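Local coordinates for protein transcriptional regulator, TetR family (Legionella pneumophila subsp. pneumophila str. Philadelphia 1, PDB 3ON4) that probably binds DNA through an N-terminal helix-turn-helix domain and regulates transcription, as other members of the TetR family do, at residues 95-106 and 163-174; 66-77 and 130-138. One frame throughout, in Å; residues are numbered along the deposited sequence.

Contact 1: residues 95-106 and 163-174; sequences ILTLTYNSENKM and VEGGLLLARLYG
R171 and N104 clasp each other in the all-helical C-terminal domain of this TetR-type fold, where the turn leaving helix 84-98 folds against the last turns of helix 149-173. The exchange is reciprocal. R171 NE donates to the backbone N104 O at 2.8 Å, in a fairly straight bond with the oxygen close to the guanidinium plane; NH2 adds a weak bond to the same oxygen. In return N104 ND2 donates to R171 O at 3.0 Å, almost perfectly straight (177°) and on a lone pair in the carbonyl plane. The asparagine amide suits this place because it supplies an N-H donor on a short side chain. With CG anti to the backbone N (chi1 -163°), the N104 amide lies beside R171 CB and its plane is only 25° from that of the guanidinium.

R171 NH2 is further satisfied by K25 O of helix 11-26 and by a water that also donates to E103 O, so the long, multiply donating arginine links the turn, helix 149-173 and the N-terminal domain. M106 CB lies over one face of the guanidinium, toward its rim. Farther along its chain, the selenomethionine M106 bends at chi2, laying SE 3.7 Å from L167 CB and CE against L168 CD1. L167 supplies the greasy centre: its CD1 meets I95 CG2 at 3.6 Å and its CD2 meets Y100 CB, while Y100 CE2 lies by the small A170 CB. T99, just past the helix end, spends its hydroxyl on I95 O, OG1 donating over 2.7 Å from above the carbonyl plane. The same OG1 rests 3.3 Å from L167 CD2.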
loop_
_atom_site.group_PDB
_atom_site.type_symbol
_atom_site.label_atom_id
_atom_site.label_comp_id
_atom_site.label_asym_id
_atom_site.label_seq_id
_atom_site.Cartn_x
_atom_site.Cartn_y
_atom_site.Cartn_z
ATOM N N ILE A 95 -14.643 -6.178 1.944
ATOM C CA ILE A 95 -13.527 -5.213 1.955
ATOM C C ILE A 95 -13.923 -3.984 1.113
ATOM O O ILE A 95 -13.708 -2.850 1.530
ATOM C CB ILE A 95 -12.231 -5.810 1.417
ATOM C CG1 ILE A 95 -11.717 -6.935 2.341
ATOM C CG2 ILE A 95 -11.148 -4.703 1.258
ATOM C CD1 ILE A 95 -11.446 -6.494 3.801
ATOM N N LEU A 96 -14.542 -4.210 -0.038
ATOM C CA LEU A 96 -14.986 -3.090 -0.890
ATOM C C LEU A 96 -15.943 -2.161 -0.146
ATOM O O LEU A 96 -15.830 -0.940 -0.237
ATOM C CB LEU A 96 -15.624 -3.590 -2.177
ATOM C CG LEU A 96 -14.626 -4.186 -3.170
ATOM C CD1 LEU A 96 -15.371 -4.873 -4.325
ATOM C CD2 LEU A 96 -13.653 -3.137 -3.687
ATOM N N THR A 97 -16.868 -2.747 0.606
ATOM C CA THR A 97 -17.827 -1.984 1.408
ATOM C C THR A 97 -17.129 -1.065 2.417
ATOM O O THR A 97 -17.585 0.041 2.661
ATOM C CB THR A 97 -18.767 -2.940 2.172
ATOM O OG1 THR A 97 -19.569 -3.645 1.231
ATOM C CG2 THR A 97 -19.686 -2.185 3.147
ATOM N N LEU A 98 -16.035 -1.538 2.989
ATOM C CA LEU A 98 -15.337 -0.807 4.037
ATOM C C LEU A 98 -14.294 0.170 3.467
ATOM O O LEU A 98 -13.768 1.019 4.205
ATOM C CB LEU A 98 -14.647 -1.799 4.969
ATOM C CG LEU A 98 -15.556 -2.674 5.830
ATOM C CD1 LEU A 98 -14.740 -3.833 6.402
ATOM C CD2 LEU A 98 -16.183 -1.819 6.915
ATOM N N THR A 99 -13.978 0.045 2.181
ATOM C CA THR A 99 -12.849 0.791 1.602
ATOM C C THR A 99 -13.332 1.633 0.420
ATOM O O THR A 99 -13.947 2.695 0.606
ATOM C CB THR A 99 -11.673 -0.156 1.278
ATOM O OG1 THR A 99 -12.077 -1.131 0.303
ATOM C CG2 THR A 99 -11.187 -0.885 2.583
ATOM N N TYR A 100 -13.089 1.157 -0.791
ATOM C CA TYR A 100 -13.391 1.896 -1.999
ATOM C C TYR A 100 -14.819 2.430 -2.068
ATOM O O TYR A 100 -15.034 3.554 -2.509
ATOM C CB TYR A 100 -13.098 1.008 -3.199
ATOM C CG TYR A 100 -13.293 1.649 -4.522
ATOM C CD1 TYR A 100 -14.505 1.529 -5.203
ATOM C CD2 TYR A 100 -12.260 2.334 -5.134
ATOM C CE1 TYR A 100 -14.691 2.103 -6.443
ATOM C CE2 TYR A 100 -12.434 2.924 -6.393
ATOM C CZ TYR A 100 -13.649 2.787 -7.041
ATOM O OH TYR A 100 -13.850 3.356 -8.278
ATOM N N ASN A 101 -15.798 1.644 -1.643
ATOM C CA ASN A 101 -17.186 2.081 -1.710
ATOM C C ASN A 101 -17.519 3.169 -0.664
ATOM O O ASN A 101 -18.468 3.908 -0.835
ATOM C CB ASN A 101 -18.143 0.917 -1.500
ATOM C CG ASN A 101 -18.074 -0.138 -2.595
ATOM O OD1 ASN A 101 -17.504 0.080 -3.679
ATOM N ND2 ASN A 101 -18.709 -1.287 -2.326
ATOM N N SER A 102 -16.751 3.237 0.416
ATOM C CA SER A 102 -17.013 4.195 1.497
ATOM C C SER A 102 -16.104 5.412 1.325
ATOM O O SER A 102 -14.982 5.459 1.841
ATOM C CB SER A 102 -16.786 3.538 2.861
ATOM O OG SER A 102 -17.035 4.450 3.923
ATOM N N GLU A 103 -16.567 6.376 0.532
ATOM C CA GLU A 103 -15.831 7.616 0.305
ATOM C C GLU A 103 -14.369 7.398 -0.104
ATOM O O GLU A 103 -13.474 8.094 0.368
ATOM C CB GLU A 103 -15.944 8.530 1.537
ATOM C CG GLU A 103 -17.416 8.871 1.875
ATOM C CD GLU A 103 -17.603 9.787 3.093
ATOM O OE1 GLU A 103 -16.618 10.113 3.784
ATOM O OE2 GLU A 103 -18.757 10.175 3.349
ATOM N N ASN A 104 -14.158 6.417 -0.978
ATOM C CA ASN A 104 -12.866 6.155 -1.624
ATOM C C ASN A 104 -11.747 5.878 -0.613
ATOM O O ASN A 104 -10.591 6.222 -0.858
ATOM C CB ASN A 104 -12.479 7.340 -2.510
ATOM C CG ASN A 104 -11.404 6.995 -3.513
ATOM O OD1 ASN A 104 -11.466 5.953 -4.179
ATOM N ND2 ASN A 104 -10.417 7.859 -3.635
ATOM N N LYS A 105 -12.102 5.227 0.497
ATOM C CA LYS A 105 -11.153 4.863 1.525
ATOM C C LYS A 105 -10.197 3.742 1.144
ATOM O O LYS A 105 -10.507 2.874 0.318
ATOM C CB LYS A 105 -11.869 4.480 2.815
ATOM C CG LYS A 105 -12.400 5.678 3.600
ATOM C CD LYS A 105 -13.442 5.252 4.603
ATOM C CE LYS A 105 -14.295 6.405 5.086
ATOM N NZ LYS A 105 -15.456 5.893 5.859
HETATM N N MSE A 106 -9.021 3.777 1.765
HETATM C CA MSE A 106 -8.086 2.665 1.700
HETATM C C MSE A 106 -8.368 1.728 2.872
HETATM O O MSE A 106 -8.974 2.126 3.879
HETATM C CB MSE A 106 -6.654 3.219 1.782
HETATM C CG MSE A 106 -5.521 2.210 1.748
HETATM SE SE MSE A 106 -5.580 1.053 0.189
HETATM C CE MSE A 106 -4.144 -0.145 0.673
ATOM N N VAL A 163 -5.371 -7.618 -3.095
ATOM C CA VAL A 163 -6.420 -6.766 -2.548
ATOM C C VAL A 163 -5.819 -5.425 -2.124
ATOM O O VAL A 163 -6.340 -4.362 -2.490
ATOM C CB VAL A 163 -7.137 -7.433 -1.356
ATOM C CG1 VAL A 163 -7.943 -6.391 -0.526
ATOM C CG2 VAL A 163 -8.015 -8.593 -1.833
ATOM N N GLU A 164 -4.722 -5.462 -1.367
ATOM C CA GLU A 164 -4.101 -4.234 -0.864
ATOM C C GLU A 164 -3.588 -3.362 -2.019
ATOM O O GLU A 164 -3.879 -2.158 -2.100
ATOM C CB GLU A 164 -2.998 -4.535 0.147
ATOM C CG GLU A 164 -3.497 -5.189 1.449
ATOM C CD GLU A 164 -4.419 -4.319 2.263
ATOM O OE1 GLU A 164 -4.325 -3.084 2.168
ATOM O OE2 GLU A 164 -5.229 -4.862 3.051
ATOM N N GLY A 165 -2.843 -3.961 -2.932
ATOM C CA GLY A 165 -2.285 -3.214 -4.054
ATOM C C GLY A 165 -3.358 -2.700 -5.005
ATOM O O GLY A 165 -3.253 -1.581 -5.526
ATOM N N GLY A 166 -4.380 -3.514 -5.249
ATOM C CA GLY A 166 -5.518 -3.120 -6.079
ATOM C C GLY A 166 -6.284 -1.929 -5.527
ATOM O O GLY A 166 -6.634 -0.984 -6.273
ATOM N N LEU A 167 -6.518 -1.952 -4.217
ATOM C CA LEU A 167 -7.197 -0.815 -3.552
ATOM C C LEU A 167 -6.336 0.421 -3.597
ATOM O O LEU A 167 -6.820 1.502 -3.856
ATOM C CB LEU A 167 -7.547 -1.139 -2.090
ATOM C CG LEU A 167 -8.701 -2.078 -1.829
ATOM C CD1 LEU A 167 -8.798 -2.447 -0.336
ATOM C CD2 LEU A 167 -10.010 -1.427 -2.313
ATOM N N LEU A 168 -5.044 0.253 -3.357
ATOM C CA LEU A 168 -4.095 1.362 -3.342
ATOM C C LEU A 168 -4.133 2.132 -4.660
ATOM O O LEU A 168 -4.199 3.373 -4.685
ATOM C CB LEU A 168 -2.693 0.794 -3.111
ATOM C CG LEU A 168 -1.551 1.724 -2.776
ATOM C CD1 LEU A 168 -1.728 2.359 -1.364
ATOM C CD2 LEU A 168 -0.228 0.924 -2.830
ATOM N N LEU A 169 -4.122 1.394 -5.771
ATOM C CA LEU A 169 -4.069 2.018 -7.072
ATOM C C LEU A 169 -5.457 2.440 -7.574
ATOM O O LEU A 169 -5.561 3.469 -8.249
ATOM C CB LEU A 169 -3.365 1.103 -8.091
ATOM C CG LEU A 169 -1.939 0.744 -7.673
ATOM C CD1 LEU A 169 -1.293 -0.164 -8.690
ATOM C CD2 LEU A 169 -1.115 2.015 -7.472
ATOM N N ALA A 170 -6.503 1.655 -7.292
ATOM C CA ALA A 170 -7.852 2.014 -7.755
ATOM C C ALA A 170 -8.268 3.379 -7.258
ATOM O O ALA A 170 -8.875 4.149 -7.991
ATOM C CB ALA A 170 -8.911 0.960 -7.348
ATOM N N ARG A 171 -7.930 3.693 -6.009
ATOM C CA ARG A 171 -8.479 4.891 -5.390
ATOM C C ARG A 171 -7.772 6.164 -5.844
ATOM O O ARG A 171 -8.236 7.242 -5.570
ATOM C CB ARG A 171 -8.520 4.755 -3.862
ATOM C CG ARG A 171 -7.209 4.628 -3.200
ATOM C CD ARG A 171 -7.417 4.279 -1.704
ATOM N NE ARG A 171 -7.910 5.406 -0.913
ATOM C CZ ARG A 171 -7.166 6.363 -0.353
ATOM N NH1 ARG A 171 -5.835 6.398 -0.489
ATOM N NH2 ARG A 171 -7.763 7.310 0.338
ATOM N N LEU A 172 -6.654 6.044 -6.548
ATOM C CA LEU A 172 -6.028 7.217 -7.131
ATOM C C LEU A 172 -6.804 7.818 -8.297
ATOM O O LEU A 172 -6.863 9.056 -8.442
ATOM C CB LEU A 172 -4.646 6.871 -7.662
ATOM C CG LEU A 172 -3.677 6.165 -6.723
ATOM C CD1 LEU A 172 -2.315 6.164 -7.393
ATOM C CD2 LEU A 172 -3.625 6.820 -5.348
ATOM N N TYR A 173 -7.372 6.925 -9.109
ATOM C CA TYR A 173 -7.888 7.222 -10.442
ATOM C C TYR A 173 -9.406 7.062 -10.563
ATOM O O TYR A 173 -9.992 7.449 -11.571
ATOM C CB TYR A 173 -7.298 6.206 -11.434
ATOM C CG TYR A 173 -5.798 6.229 -11.691
ATOM C CD1 TYR A 173 -5.219 7.252 -12.417
ATOM C CD2 TYR A 173 -4.983 5.183 -11.282
ATOM C CE1 TYR A 173 -3.851 7.257 -12.686
ATOM C CE2 TYR A 173 -3.618 5.180 -11.542
ATOM C CZ TYR A 173 -3.062 6.217 -12.250
ATOM O OH TYR A 173 -1.709 6.233 -12.517
ATOM N N GLY A 174 -10.039 6.437 -9.580
ATOM C CA GLY A 174 -11.387 5.919 -9.762
ATOM C C GLY A 174 -11.409 4.833 -10.814
ATOM O O GLY A 174 -12.426 4.616 -11.492
HETATM O O HOH W 1 -10.309 8.665 0.697
#

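Contact 2: residues 66-77 and 130-138; sequences TDKIAAVLSDIS and FFELIIEWL
W137 lays its indole against L73 where segments 66-77 and 130-138, on helices 54-77 and 121-144, run side by side, nearly parallel (8°) with axes 10.5 Å apart. This is the tight end. L73 CB sits over the five-membered ring, 3.7 Å from its centroid, in a CH-pi contact, and I76 CG2 meets the benzo edge at CZ2. The indole also brings a polar N-H to a largely apolar seam: W137 NE1 donates to S77 OG at 3.1 Å (155°) and weakly to L73 O. S77 reaches it with chi1 at 51°, OG held between the backbone N and carbonyl carbon.

Branched aliphatic chains fill the middle, I134 CD1 meeting I69 CG2 at 3.6 Å and L73 CD1 at 3.7 Å. The looser side runs along L133, only partly buried, whose CD1 meets the small A70 CB at 3.9 Å and T66 CG2 at 4.1 Å. At the far end T66 OG1 lies at the F130 ring edge, its hydrogen bond going to I62 O.

Helix 84-98 backs the first helix, with F91 on L73 and L98 on I69; helix 149-173 packs against the second through E164 on F131 and I160 on I135.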
loop_
_atom_site.group_PDB
_atom_site.type_symbol
_atom_site.label_atom_id
_atom_site.label_comp_id
_atom_site.label_asym_id
_atom_site.label_seq_id
_atom_site.Cartn_x
_atom_site.Cartn_y
_atom_site.Cartn_z
ATOM N N THR A 66 -10.278 -4.474 13.654
ATOM C CA THR A 66 -9.997 -5.914 13.542
ATOM C C THR A 66 -11.149 -6.766 14.096
ATOM O O THR A 66 -11.530 -7.777 13.495
ATOM C CB THR A 66 -8.686 -6.298 14.238
ATOM O OG1 THR A 66 -7.604 -5.512 13.693
ATOM C CG2 THR A 66 -8.383 -7.807 14.043
ATOM N N ASP A 67 -11.706 -6.350 15.229
ATOM C CA ASP A 67 -12.851 -7.028 15.806
ATOM C C ASP A 67 -14.060 -7.007 14.868
ATOM O O ASP A 67 -14.777 -7.995 14.760
ATOM C CB ASP A 67 -13.241 -6.386 17.139
ATOM C CG ASP A 67 -12.310 -6.771 18.280
ATOM O OD1 ASP A 67 -11.491 -7.710 18.132
ATOM O OD2 ASP A 67 -12.420 -6.131 19.348
ATOM N N LYS A 68 -14.299 -5.868 14.230
ATOM C CA LYS A 68 -15.383 -5.727 13.266
ATOM C C LYS A 68 -15.190 -6.635 12.057
ATOM O O LYS A 68 -16.128 -7.334 11.655
ATOM C CB LYS A 68 -15.530 -4.291 12.782
ATOM C CG LYS A 68 -16.096 -3.347 13.845
ATOM C CD LYS A 68 -16.586 -2.044 13.241
ATOM C CE LYS A 68 -15.449 -1.125 12.809
ATOM N NZ LYS A 68 -16.001 0.151 12.246
ATOM N N ILE A 69 -13.976 -6.640 11.507
ATOM C CA ILE A 69 -13.656 -7.511 10.376
ATOM C C ILE A 69 -13.753 -8.991 10.754
ATOM O O ILE A 69 -14.249 -9.800 9.960
ATOM C CB ILE A 69 -12.251 -7.241 9.826
ATOM C CG1 ILE A 69 -12.164 -5.826 9.259
ATOM C CG2 ILE A 69 -11.933 -8.203 8.709
ATOM C CD1 ILE A 69 -12.904 -5.652 7.948
ATOM N N ALA A 70 -13.265 -9.350 11.944
ATOM C CA ALA A 70 -13.396 -10.719 12.445
ATOM C C ALA A 70 -14.849 -11.219 12.440
ATOM O O ALA A 70 -15.103 -12.374 12.079
ATOM C CB ALA A 70 -12.786 -10.854 13.845
ATOM N N ALA A 71 -15.781 -10.353 12.850
ATOM C CA ALA A 71 -17.212 -10.690 12.884
ATOM C C ALA A 71 -17.757 -10.876 11.465
ATOM O O ALA A 71 -18.485 -11.810 11.194
ATOM C CB ALA A 71 -18.007 -9.602 13.621
ATOM N N VAL A 72 -17.395 -9.961 10.577
ATOM C CA VAL A 72 -17.823 -10.021 9.178
ATOM C C VAL A 72 -17.370 -11.338 8.539
ATOM O O VAL A 72 -18.158 -12.022 7.867
ATOM C CB VAL A 72 -17.272 -8.806 8.388
ATOM C CG1 VAL A 72 -17.411 -9.005 6.842
ATOM C CG2 VAL A 72 -17.974 -7.533 8.840
ATOM N N LEU A 73 -16.107 -11.689 8.768
ATOM C CA LEU A 73 -15.517 -12.900 8.193
ATOM C C LEU A 73 -16.154 -14.171 8.760
ATOM O O LEU A 73 -16.474 -15.117 8.024
ATOM C CB LEU A 73 -14.005 -12.912 8.450
ATOM C CG LEU A 73 -13.156 -11.858 7.722
ATOM C CD1 LEU A 73 -11.690 -12.152 7.981
ATOM C CD2 LEU A 73 -13.443 -11.804 6.244
ATOM N N SER A 74 -16.341 -14.166 10.080
ATOM C CA SER A 74 -16.993 -15.256 10.781
ATOM C C SER A 74 -18.361 -15.555 10.166
ATOM O O SER A 74 -18.730 -16.733 9.978
ATOM C CB SER A 74 -17.134 -14.900 12.266
ATOM O OG SER A 74 -17.772 -15.947 12.961
ATOM N N ASP A 75 -19.108 -14.499 9.850
ATOM C CA ASP A 75 -20.443 -14.657 9.264
ATOM C C ASP A 75 -20.411 -15.251 7.867
ATOM O O ASP A 75 -21.343 -15.949 7.481
ATOM C CB ASP A 75 -21.198 -13.323 9.250
ATOM C CG ASP A 75 -21.767 -12.963 10.616
ATOM O OD1 ASP A 75 -22.143 -13.886 11.371
ATOM O OD2 ASP A 75 -21.851 -11.755 10.932
ATOM N N ILE A 76 -19.344 -14.953 7.113
ATOM C CA ILE A 76 -19.150 -15.535 5.788
ATOM C C ILE A 76 -18.758 -17.002 5.895
ATOM O O ILE A 76 -19.360 -17.843 5.222
ATOM C CB ILE A 76 -18.080 -14.768 4.968
ATOM C CG1 ILE A 76 -18.581 -13.351 4.638
ATOM C CG2 ILE A 76 -17.720 -15.531 3.698
ATOM C CD1 ILE A 76 -17.495 -12.391 4.177
ATOM N N SER A 77 -17.765 -17.321 6.730
ATOM C CA SER A 77 -17.273 -18.710 6.790
ATOM C C SER A 77 -18.255 -19.645 7.476
ATOM O O SER A 77 -18.273 -20.854 7.189
ATOM C CB SER A 77 -15.877 -18.822 7.417
ATOM O OG SER A 77 -15.789 -18.162 8.656
ATOM N N PHE A 130 -3.920 -7.738 12.593
ATOM C CA PHE A 130 -4.950 -7.582 11.548
ATOM C C PHE A 130 -4.662 -8.470 10.337
ATOM O O PHE A 130 -5.522 -9.253 9.905
ATOM C CB PHE A 130 -5.057 -6.112 11.129
ATOM C CG PHE A 130 -5.984 -5.840 9.957
ATOM C CD1 PHE A 130 -7.342 -5.687 10.147
ATOM C CD2 PHE A 130 -5.488 -5.740 8.663
ATOM C CE1 PHE A 130 -8.194 -5.420 9.086
ATOM C CE2 PHE A 130 -6.343 -5.489 7.580
ATOM C CZ PHE A 130 -7.696 -5.311 7.799
ATOM N N PHE A 131 -3.445 -8.376 9.806
ATOM C CA PHE A 131 -3.086 -9.202 8.658
ATOM C C PHE A 131 -3.031 -10.698 8.979
ATOM O O PHE A 131 -3.479 -11.517 8.177
ATOM C CB PHE A 131 -1.808 -8.690 7.999
ATOM C CG PHE A 131 -2.048 -7.419 7.226
ATOM C CD1 PHE A 131 -2.841 -7.444 6.089
ATOM C CD2 PHE A 131 -1.576 -6.194 7.685
ATOM C CE1 PHE A 131 -3.128 -6.276 5.400
ATOM C CE2 PHE A 131 -1.852 -5.035 6.993
ATOM C CZ PHE A 131 -2.631 -5.072 5.856
ATOM N N GLU A 132 -2.497 -11.037 10.147
ATOM C CA GLU A 132 -2.452 -12.427 10.594
ATOM C C GLU A 132 -3.863 -13.020 10.645
ATOM O O GLU A 132 -4.059 -14.147 10.224
ATOM C CB GLU A 132 -1.746 -12.528 11.965
ATOM C CG GLU A 132 -0.237 -12.349 11.804
ATOM C CD GLU A 132 0.497 -12.015 13.091
ATOM O OE1 GLU A 132 -0.104 -12.137 14.189
ATOM O OE2 GLU A 132 1.694 -11.622 12.979
ATOM N N LEU A 133 -4.840 -12.249 11.117
ATOM C CA LEU A 133 -6.224 -12.712 11.175
ATOM C C LEU A 133 -6.802 -12.954 9.777
ATOM O O LEU A 133 -7.434 -13.974 9.538
ATOM C CB LEU A 133 -7.093 -11.708 11.908
ATOM C CG LEU A 133 -8.530 -12.167 12.173
ATOM C CD1 LEU A 133 -8.964 -11.795 13.601
ATOM C CD2 LEU A 133 -9.435 -11.567 11.133
ATOM N N ILE A 134 -6.537 -12.026 8.862
ATOM C CA ILE A 134 -7.039 -12.122 7.500
ATOM C C ILE A 134 -6.426 -13.312 6.779
ATOM O O ILE A 134 -7.140 -14.095 6.161
ATOM C CB ILE A 134 -6.781 -10.834 6.672
ATOM C CG1 ILE A 134 -7.558 -9.622 7.216
ATOM C CG2 ILE A 134 -7.089 -11.068 5.165
ATOM C CD1 ILE A 134 -9.030 -9.728 7.139
ATOM N N ILE A 135 -5.103 -13.457 6.891
ATOM C CA ILE A 135 -4.360 -14.532 6.244
ATOM C C ILE A 135 -4.785 -15.908 6.776
ATOM O O ILE A 135 -5.076 -16.825 5.987
ATOM C CB ILE A 135 -2.848 -14.285 6.385
ATOM C CG1 ILE A 135 -2.472 -13.042 5.553
ATOM C CG2 ILE A 135 -2.032 -15.537 6.025
ATOM C CD1 ILE A 135 -1.140 -12.484 5.882
ATOM N N GLU A 136 -4.891 -16.035 8.103
ATOM C CA GLU A 136 -5.387 -17.272 8.717
ATOM C C GLU A 136 -6.809 -17.607 8.240
ATOM O O GLU A 136 -7.084 -18.757 7.908
ATOM C CB GLU A 136 -5.334 -17.184 10.252
ATOM C CG GLU A 136 -5.787 -18.457 11.000
ATOM C CD GLU A 136 -5.040 -19.708 10.560
ATOM O OE1 GLU A 136 -3.804 -19.627 10.329
ATOM O OE2 GLU A 136 -5.696 -20.762 10.417
ATOM N N TRP A 137 -7.698 -16.616 8.183
ATOM C CA TRP A 137 -9.071 -16.857 7.693
ATOM C C TRP A 137 -9.077 -17.362 6.242
ATOM O O TRP A 137 -9.699 -18.384 5.917
ATOM C CB TRP A 137 -9.886 -15.581 7.772
ATOM C CG TRP A 137 -11.304 -15.809 7.440
ATOM C CD1 TRP A 137 -12.289 -16.268 8.276
ATOM C CD2 TRP A 137 -11.916 -15.610 6.167
ATOM N NE1 TRP A 137 -13.475 -16.367 7.595
ATOM C CE2 TRP A 137 -13.273 -15.975 6.296
ATOM C CE3 TRP A 137 -11.439 -15.195 4.915
ATOM C CZ2 TRP A 137 -14.165 -15.901 5.236
ATOM C CZ3 TRP A 137 -12.326 -15.121 3.857
ATOM C CH2 TRP A 137 -13.683 -15.464 4.026
ATOM N N LEU A 138 -8.359 -16.658 5.381
ATOM C CA LEU A 138 -8.204 -17.057 3.964
ATOM C C LEU A 138 -7.614 -18.469 3.774
ATOM O O LEU A 138 -8.142 -19.282 2.992
ATOM C CB LEU A 138 -7.340 -16.013 3.217
ATOM C CG LEU A 138 -7.959 -14.660 2.874
ATOM C CD1 LEU A 138 -6.932 -13.688 2.280
ATOM C CD2 LEU A 138 -9.129 -14.885 1.900
#

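Overall arrangement
Contacts 1 and 2 have centres 18 Å apart, on opposite sides of the chain's centre, yet they meet directly: L98 CD1 packs on I69 CD1, and E164 OE2 lies 3.5 Å from F131 CE1. Helices 54-77, 84-98, 121-144 and 149-173 pack in one bundle, the segments of the two contacts alternating along the chain. Contact 2 ties the helix that follows the predicted helix-turn-helix to the C-terminal helical bundle, whereas contact 1 reaches helix 11-26 through R171. Both also touch the second subunit, L168 packing on its A113 and F131 on its L169. A sodium ion, bound at S114 and D115, lies about 7 Å from the L168 side chain, near contact 1 but not held by it.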